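Local coordinates for diaminopimelate decarboxylase (Methanocaldococcus jannaschii, PDB 1TWI), which catalyses the pyridoxal-phosphate-dependent decarboxylation of meso-diaminopimelate to L-lysine, the last step of lysine biosynthesis, and works as a homodimer, at residues S135-K147 and I188-V202. Residues are numbered along the deposited sequence; the frame is centred on the assembly and turned at random.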
ATOM      1  N   SER A 135     -21.383  12.500  -9.580  1.00 11.34           N
ATOM      2  CA  SER A 135     -21.969  13.621  -8.855  1.00 11.58           C
ATOM      3  C   SER A 135     -22.488  14.677  -9.820  1.00 11.45           C
ATOM      4  O   SER A 135     -22.124  14.696 -11.028  1.00 10.83           O
ATOM      5  CB  SER A 135     -20.897  14.262  -7.940  1.00 10.28           C
ATOM      6  OG  SER A 135     -19.858  14.815  -8.725  1.00 12.25           O
ATOM      7  N   ILE A 136     -23.324  15.573  -9.301  1.00 10.04           N
ATOM      8  CA  ILE A 136     -23.811  16.615 -10.161  1.00 11.16           C
ATOM      9  C   ILE A 136     -22.634  17.535 -10.553  1.00 10.50           C
ATOM     10  O   ILE A 136     -22.560  18.009 -11.683  1.00 11.04           O
ATOM     11  CB  ILE A 136     -24.963  17.374  -9.470  1.00  9.90           C
ATOM     12  CG1 ILE A 136     -26.194  16.406  -9.475  1.00 11.81           C
ATOM     13  CG2 ILE A 136     -25.246  18.672 -10.246  1.00 11.25           C
ATOM     14  CD1 ILE A 136     -27.383  16.800  -8.519  1.00 12.72           C
ATOM     15  N   SER A 137     -21.700  17.725  -9.623  1.00 11.63           N
ATOM     16  CA  SER A 137     -20.523  18.567  -9.868  1.00 11.59           C
ATOM     17  C   SER A 137     -19.791  18.024 -11.099  1.00 12.45           C
ATOM     18  O   SER A 137     -19.392  18.785 -12.007  1.00 11.21           O
ATOM     19  CB  SER A 137     -19.590  18.492  -8.663  1.00 12.44           C
ATOM     20  OG  SER A 137     -18.450  19.332  -8.854  1.00 14.04           O
ATOM     21  N   GLU A 138     -19.585  16.699 -11.126  1.00 11.84           N
ATOM     22  CA  GLU A 138     -18.913  16.087 -12.290  1.00 11.95           C
ATOM     23  C   GLU A 138     -19.743  16.313 -13.576  1.00 11.45           C
ATOM     24  O   GLU A 138     -19.208  16.667 -14.635  1.00 12.11           O
ATOM     25  CB  GLU A 138     -18.687  14.567 -12.073  1.00 14.16           C
ATOM     26  CG  GLU A 138     -18.101  13.861 -13.340  1.00 14.06           C
ATOM     27  CD  GLU A 138     -18.076  12.351 -13.197  1.00 13.90           C
ATOM     28  OE1 GLU A 138     -18.097  11.875 -12.030  1.00 12.64           O
ATOM     29  OE2 GLU A 138     -18.018  11.663 -14.249  1.00 12.86           O
ATOM     30  N   LEU A 139     -21.060  16.099 -13.503  1.00 11.28           N
ATOM     31  CA  LEU A 139     -21.905  16.307 -14.694  1.00 11.79           C
ATOM     32  C   LEU A 139     -21.684  17.742 -15.240  1.00 11.12           C
ATOM     33  O   LEU A 139     -21.484  17.921 -16.456  1.00 11.13           O
ATOM     34  CB  LEU A 139     -23.425  16.126 -14.373  1.00 12.30           C
ATOM     35  CG  LEU A 139     -24.375  16.466 -15.557  1.00 12.05           C
ATOM     36  CD1 LEU A 139     -24.217  15.445 -16.689  1.00 13.45           C
ATOM     37  CD2 LEU A 139     -25.849  16.497 -15.088  1.00 10.52           C
ATOM     38  N   ILE A 140     -21.721  18.732 -14.351  1.00 10.35           N
ATOM     39  CA  ILE A 140     -21.525  20.145 -14.758  1.00 11.56           C
ATOM     40  C   ILE A 140     -20.145  20.324 -15.423  1.00 11.10           C
ATOM     41  O   ILE A 140     -20.029  20.905 -16.521  1.00 10.95           O
ATOM     42  CB  ILE A 140     -21.739  21.111 -13.513  1.00 12.68           C
ATOM     43  CG1 ILE A 140     -23.221  21.020 -13.064  1.00 12.75           C
ATOM     44  CG2 ILE A 140     -21.363  22.624 -13.861  1.00 12.52           C
ATOM     45  CD1 ILE A 140     -23.500  21.781 -11.782  1.00 14.13           C
ATOM     46  N   LEU A 141     -19.108  19.754 -14.826  1.00 11.18           N
ATOM     47  CA  LEU A 141     -17.783  19.886 -15.403  1.00 12.99           C
ATOM     48  C   LEU A 141     -17.690  19.208 -16.757  1.00 12.83           C
ATOM     49  O   LEU A 141     -17.068  19.726 -17.714  1.00 11.78           O
ATOM     50  CB  LEU A 141     -16.723  19.328 -14.421  1.00 15.01           C
ATOM     51  CG  LEU A 141     -15.300  19.211 -15.012  1.00 17.89           C
ATOM     52  CD1 LEU A 141     -14.744  20.610 -15.340  1.00 18.52           C
ATOM     53  CD2 LEU A 141     -14.387  18.535 -13.960  1.00 16.13           C
ATOM     54  N   ILE A 142     -18.326  18.045 -16.903  1.00 12.68           N
ATOM     55  CA  ILE A 142     -18.261  17.365 -18.200  1.00 10.08           C
ATOM     56  C   ILE A 142     -18.988  18.187 -19.289  1.00 12.07           C
ATOM     57  O   ILE A 142     -18.493  18.319 -20.424  1.00 10.63           O
ATOM     58  CB  ILE A 142     -18.939  15.950 -18.137  1.00 10.82           C
ATOM     59  CG1 ILE A 142     -18.042  14.979 -17.319  1.00 10.58           C
ATOM     60  CG2 ILE A 142     -19.198  15.422 -19.524  1.00 11.13           C
ATOM     61  CD1 ILE A 142     -18.804  13.647 -16.897  1.00  7.19           C
ATOM     62  N   ASN A 143     -20.168  18.717 -18.959  1.00 11.45           N
ATOM     63  CA  ASN A 143     -20.932  19.477 -19.962  1.00 13.07           C
ATOM     64  C   ASN A 143     -20.115  20.765 -20.331  1.00 13.15           C
ATOM     65  O   ASN A 143     -20.034  21.135 -21.494  1.00 13.60           O
ATOM     66  CB  ASN A 143     -22.309  19.850 -19.371  1.00 13.70           C
ATOM     67  CG  ASN A 143     -23.157  20.645 -20.317  1.00 15.36           C
ATOM     68  OD1 ASN A 143     -23.470  21.798 -20.021  1.00 17.38           O
ATOM     69  ND2 ASN A 143     -23.546  20.056 -21.450  1.00  9.18           N
ATOM     70  N   GLU A 144     -19.521  21.424 -19.333  1.00 14.42           N
ATOM     71  CA  GLU A 144     -18.726  22.636 -19.606  1.00 15.22           C
ATOM     72  C   GLU A 144     -17.488  22.283 -20.463  1.00 15.43           C
ATOM     73  O   GLU A 144     -17.119  23.014 -21.379  1.00 14.07           O
ATOM     74  CB  GLU A 144     -18.275  23.290 -18.292  1.00 16.91           C
ATOM     75  CG  GLU A 144     -19.352  24.120 -17.559  1.00 25.88           C
ATOM     76  CD  GLU A 144     -18.946  24.410 -16.095  1.00 31.18           C
ATOM     77  OE1 GLU A 144     -19.739  25.049 -15.341  1.00 33.93           O
ATOM     78  OE2 GLU A 144     -17.819  23.983 -15.693  1.00 34.57           O
ATOM     79  N   THR A 145     -16.840  21.153 -20.173  1.00 14.31           N
ATOM     80  CA  THR A 145     -15.651  20.756 -20.934  1.00 14.34           C
ATOM     81  C   THR A 145     -16.000  20.349 -22.366  1.00 15.49           C
ATOM     82  O   THR A 145     -15.299  20.714 -23.349  1.00 15.10           O
ATOM     83  CB  THR A 145     -14.930  19.615 -20.184  1.00 13.46           C
ATOM     84  OG1 THR A 145     -14.622  20.097 -18.873  1.00 14.31           O
ATOM     85  CG2 THR A 145     -13.662  19.208 -20.912  1.00 15.48           C
ATOM     86  N   ALA A 146     -17.087  19.595 -22.499  1.00 14.41           N
ATOM     87  CA  ALA A 146     -17.566  19.186 -23.818  1.00 14.29           C
ATOM     88  C   ALA A 146     -17.871  20.484 -24.611  1.00 14.88           C
ATOM     89  O   ALA A 146     -17.575  20.581 -25.810  1.00 14.48           O
ATOM     90  CB  ALA A 146     -18.884  18.324 -23.654  1.00 12.49           C
ATOM     91  N   LYS A 147     -18.510  21.451 -23.957  1.00 16.19           N
ATOM     92  CA  LYS A 147     -18.818  22.736 -24.631  1.00 17.15           C
ATOM     93  C   LYS A 147     -17.485  23.399 -25.103  1.00 16.73           C
ATOM     94  O   LYS A 147     -17.389  23.855 -26.250  1.00 16.28           O
ATOM     95  CB  LYS A 147     -19.515  23.691 -23.676  1.00 16.79           C
ATOM     96  CG  LYS A 147     -19.833  25.071 -24.285  1.00 19.73           C
ATOM     97  CD  LYS A 147     -20.331  26.002 -23.178  1.00 24.19           C
ATOM     98  CE  LYS A 147     -20.965  27.340 -23.687  1.00 25.04           C
ATOM     99  NZ  LYS A 147     -21.442  28.157 -22.488  1.00 25.79           N
ATOM    100  N   ILE A 188     -31.718  12.578  -5.761  1.00 12.08           N
ATOM    101  CA  ILE A 188     -30.521  13.128  -6.400  1.00 12.88           C
ATOM    102  C   ILE A 188     -30.252  12.538  -7.766  1.00 12.07           C
ATOM    103  O   ILE A 188     -29.957  13.250  -8.722  1.00 12.34           O
ATOM    104  CB  ILE A 188     -29.297  12.942  -5.473  1.00 12.93           C
ATOM    105  CG1 ILE A 188     -29.510  13.805  -4.237  1.00 14.45           C
ATOM    106  CG2 ILE A 188     -27.959  13.338  -6.214  1.00 14.51           C
ATOM    107  CD1 ILE A 188     -28.369  13.666  -3.230  1.00 15.33           C
ATOM    108  N   ALA A 189     -30.346  11.225  -7.890  1.00 11.35           N
ATOM    109  CA  ALA A 189     -30.067  10.641  -9.183  1.00 12.47           C
ATOM    110  C   ALA A 189     -31.068  11.149 -10.269  1.00 13.28           C
ATOM    111  O   ALA A 189     -30.674  11.456 -11.413  1.00 11.17           O
ATOM    112  CB  ALA A 189     -30.064   9.040  -9.073  1.00 11.67           C
ATOM    113  N   MET A 190     -32.345  11.249  -9.931  1.00 12.10           N
ATOM    114  CA  MET A 190     -33.314  11.745 -10.918  1.00 12.76           C
ATOM    115  C   MET A 190     -33.004  13.228 -11.252  1.00 12.69           C
ATOM    116  O   MET A 190     -33.098  13.664 -12.408  1.00 12.08           O
ATOM    117  CB  MET A 190     -34.748  11.626 -10.376  1.00 12.53           C
ATOM    118  CG  MET A 190     -35.840  12.201 -11.324  1.00 14.87           C
ATOM    119  SD  MET A 190     -36.033  11.235 -12.814  1.00 16.65           S
ATOM    120  CE  MET A 190     -36.886   9.622 -12.187  1.00 13.59           C
ATOM    121  N   LYS A 191     -32.659  14.014 -10.230  1.00 13.40           N
ATOM    122  CA  LYS A 191     -32.323  15.436 -10.478  1.00 13.91           C
ATOM    123  C   LYS A 191     -31.120  15.552 -11.453  1.00 13.58           C
ATOM    124  O   LYS A 191     -31.148  16.341 -12.408  1.00 11.91           O
ATOM    125  CB  LYS A 191     -31.993  16.116  -9.159  1.00 15.23           C
ATOM    126  CG  LYS A 191     -31.591  17.597  -9.226  1.00 19.33           C
ATOM    127  CD  LYS A 191     -31.303  18.025  -7.764  1.00 21.60           C
ATOM    128  CE  LYS A 191     -30.156  19.034  -7.690  1.00 27.33           C
ATOM    129  NZ  LYS A 191     -30.552  20.441  -7.927  1.00 27.12           N
ATOM    130  N   ALA A 192     -30.086  14.730 -11.231  1.00 12.34           N
ATOM    131  CA  ALA A 192     -28.911  14.782 -12.095  1.00 11.01           C
ATOM    132  C   ALA A 192     -29.253  14.422 -13.539  1.00 12.00           C
ATOM    133  O   ALA A 192     -28.811  15.082 -14.497  1.00 11.46           O
ATOM    134  CB  ALA A 192     -27.786  13.832 -11.555  1.00  8.09           C
ATOM    135  N   ILE A 193     -30.018  13.358 -13.725  1.00 11.68           N
ATOM    136  CA  ILE A 193     -30.340  12.963 -15.077  1.00 11.59           C
ATOM    137  C   ILE A 193     -31.256  13.999 -15.756  1.00 13.08           C
ATOM    138  O   ILE A 193     -31.116  14.244 -16.967  1.00 12.28           O
ATOM    139  CB  ILE A 193     -31.005  11.539 -15.095  1.00 13.92           C
ATOM    140  CG1 ILE A 193     -29.949  10.505 -14.662  1.00 12.74           C
ATOM    141  CG2 ILE A 193     -31.625  11.224 -16.479  1.00 10.91           C
ATOM    142  CD1 ILE A 193     -30.516   9.167 -14.409  1.00 13.41           C
ATOM    143  N   LYS A 194     -32.199  14.588 -15.017  1.00 12.60           N
ATOM    144  CA  LYS A 194     -33.066  15.580 -15.675  1.00 15.18           C
ATOM    145  C   LYS A 194     -32.212  16.823 -16.035  1.00 14.83           C
ATOM    146  O   LYS A 194     -32.437  17.448 -17.077  1.00 15.55           O
ATOM    147  CB  LYS A 194     -34.243  15.934 -14.741  1.00 15.19           C
ATOM    148  CG  LYS A 194     -35.375  14.912 -14.896  1.00 16.56           C
ATOM    149  CD  LYS A 194     -36.590  15.255 -14.035  1.00 19.83           C
ATOM    150  CE  LYS A 194     -37.721  14.340 -14.425  1.00 20.99           C
ATOM    151  NZ  LYS A 194     -39.011  14.740 -13.761  1.00 21.04           N
ATOM    152  N   MET A 195     -31.248  17.159 -15.173  1.00 14.00           N
ATOM    153  CA  MET A 195     -30.325  18.267 -15.477  1.00 15.49           C
ATOM    154  C   MET A 195     -29.560  17.957 -16.755  1.00 15.78           C
ATOM    155  O   MET A 195     -29.415  18.813 -17.646  1.00 15.56           O
ATOM    156  CB  MET A 195     -29.303  18.472 -14.330  1.00 15.80           C
ATOM    157  CG  MET A 195     -29.928  19.082 -13.077  1.00 19.37           C
ATOM    158  SD  MET A 195     -28.661  19.536 -11.842  1.00 26.17           S
ATOM    159  CE  MET A 195     -27.257  20.059 -12.950  1.00 17.13           C
ATOM    160  N   ALA A 196     -29.045  16.724 -16.874  1.00 14.97           N
ATOM    161  CA  ALA A 196     -28.284  16.390 -18.071  1.00 15.35           C
ATOM    162  C   ALA A 196     -29.138  16.484 -19.332  1.00 15.48           C
ATOM    163  O   ALA A 196     -28.625  16.828 -20.387  1.00 14.33           O
ATOM    164  CB  ALA A 196     -27.691  14.942 -17.972  1.00 13.70           C
ATOM    165  N   LEU A 197     -30.415  16.138 -19.240  1.00 16.06           N
ATOM    166  CA  LEU A 197     -31.249  16.198 -20.462  1.00 17.86           C
ATOM    167  C   LEU A 197     -31.456  17.643 -20.929  1.00 18.23           C
ATOM    168  O   LEU A 197     -31.714  17.864 -22.106  1.00 18.82           O
ATOM    169  CB  LEU A 197     -32.597  15.518 -20.215  1.00 17.48           C
ATOM    170  CG  LEU A 197     -32.443  14.003 -20.012  1.00 17.82           C
ATOM    171  CD1 LEU A 197     -33.690  13.415 -19.392  1.00 19.90           C
ATOM    172  CD2 LEU A 197     -32.148  13.358 -21.294  1.00 15.16           C
ATOM    173  N   GLU A 198     -31.335  18.606 -20.019  1.00 20.33           N
ATOM    174  CA  GLU A 198     -31.464  20.024 -20.364  1.00 22.62           C
ATOM    175  C   GLU A 198     -30.119  20.587 -20.832  1.00 24.15           C
ATOM    176  O   GLU A 198     -30.070  21.606 -21.503  1.00 24.22           O
ATOM    177  CB  GLU A 198     -31.986  20.841 -19.177  1.00 26.25           C
ATOM    178  CG  GLU A 198     -33.406  20.412 -18.761  1.00 33.40           C
ATOM    179  CD  GLU A 198     -34.362  20.168 -19.975  1.00 38.70           C
ATOM    180  OE1 GLU A 198     -34.791  21.170 -20.604  1.00 39.80           O
ATOM    181  OE2 GLU A 198     -34.685  18.968 -20.307  1.00 41.20           O
ATOM    182  N   MET A 199     -29.017  19.912 -20.518  1.00 22.45           N
ATOM    183  CA  MET A 199     -27.712  20.410 -20.961  1.00 21.47           C
ATOM    184  C   MET A 199     -27.551  20.166 -22.452  1.00 21.81           C
ATOM    185  O   MET A 199     -28.067  19.192 -22.958  1.00 22.84           O
ATOM    186  CB  MET A 199     -26.603  19.700 -20.197  1.00 19.28           C
ATOM    187  CG  MET A 199     -26.498  20.233 -18.817  1.00 18.12           C
ATOM    188  SD  MET A 199     -25.454  19.163 -17.858  1.00 18.22           S
ATOM    189  CE  MET A 199     -25.424  20.089 -16.401  1.00 17.28           C
ATOM    190  N   GLU A 200     -26.808  21.026 -23.153  1.00 20.78           N
ATOM    191  CA  GLU A 200     -26.651  20.860 -24.585  1.00 21.09           C
ATOM    192  C   GLU A 200     -25.468  20.063 -25.025  1.00 20.28           C
ATOM    193  O   GLU A 200     -25.409  19.675 -26.192  1.00 22.60           O
ATOM    194  CB  GLU A 200     -26.568  22.240 -25.249  1.00 23.83           C
ATOM    195  CG  GLU A 200     -27.655  23.164 -24.734  1.00 30.29           C
ATOM    196  CD  GLU A 200     -27.722  24.518 -25.492  1.00 35.73           C
ATOM    197  OE1 GLU A 200     -26.671  25.223 -25.594  1.00 37.98           O
ATOM    198  OE2 GLU A 200     -28.825  24.862 -25.983  1.00 38.20           O
ATOM    199  N   TYR A 201     -24.511  19.802 -24.136  1.00 18.41           N
ATOM    200  CA  TYR A 201     -23.318  19.086 -24.577  1.00 17.26           C
ATOM    201  C   TYR A 201     -23.102  17.695 -24.017  1.00 16.11           C
ATOM    202  O   TYR A 201     -21.993  17.210 -24.042  1.00 15.53           O
ATOM    203  CB  TYR A 201     -22.048  19.963 -24.329  1.00 18.74           C
ATOM    204  CG  TYR A 201     -22.192  21.362 -24.920  1.00 21.77           C
ATOM    205  CD1 TYR A 201     -22.887  22.345 -24.238  1.00 22.84           C
ATOM    206  CD2 TYR A 201     -21.739  21.648 -26.207  1.00 22.77           C
ATOM    207  CE1 TYR A 201     -23.143  23.588 -24.834  1.00 27.12           C
ATOM    208  CE2 TYR A 201     -21.981  22.885 -26.806  1.00 26.20           C
ATOM    209  CZ  TYR A 201     -22.687  23.841 -26.112  1.00 26.42           C
ATOM    210  OH  TYR A 201     -22.960  25.087 -26.670  1.00 30.93           O
ATOM    211  N   VAL A 202     -24.153  17.052 -23.517  1.00 16.72           N
ATOM    212  CA  VAL A 202     -23.983  15.676 -23.006  1.00 16.27           C
ATOM    213  C   VAL A 202     -25.154  14.907 -23.603  1.00 16.95           C
ATOM    214  O   VAL A 202     -26.178  15.499 -23.953  1.00 17.44           O
ATOM    215  CB  VAL A 202     -23.986  15.564 -21.421  1.00 15.09           C
ATOM    216  CG1 VAL A 202     -22.840  16.436 -20.812  1.00 13.21           C
ATOM    217  CG2 VAL A 202     -25.370  15.998 -20.827  1.00 14.56           C
TER
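The Tyr201 ring lies with one face against Lys147, whose CB stands 3.6 Å from the ring centroid, a CH-pi contact over the centre. With its CG anti to the backbone N (chi1 178°), Lys147 lays CB and CG over that face, CG 3.6 Å from Tyr201 CZ, before the rest of the extended chain leads away. The side-chain amide of Asn143 sits at the ring's edge, its plane turned 49° from the ring, and Ala146 CB packs on Tyr201 CB. One to two turns earlier in helix 136-149, Leu139 meets Met199 tip to tip, Leu139 CG 3.7 Å from Met199 SD. Leu139 also pushes CD1 onto Ala196 CB, at 3.7 Å. At the start of helix 136-149, Ile136 is a knob in a hole formed by Ile188, Lys191, Ala192 and Met195; its CG2 branch meets Met195 CE at 3.6 Å, while CG1 rests on Ala192 CB. The two helix segments run nearly parallel (11°), 10.3 Å apart, as outer helices of the TIM-barrel domain that binds the cofactor. Beneath them is strand 153-160, touched by Ile142, Ala196 and Val202; helix 117-125 flanks 136-149, and helix 219-237 flanks 188-198.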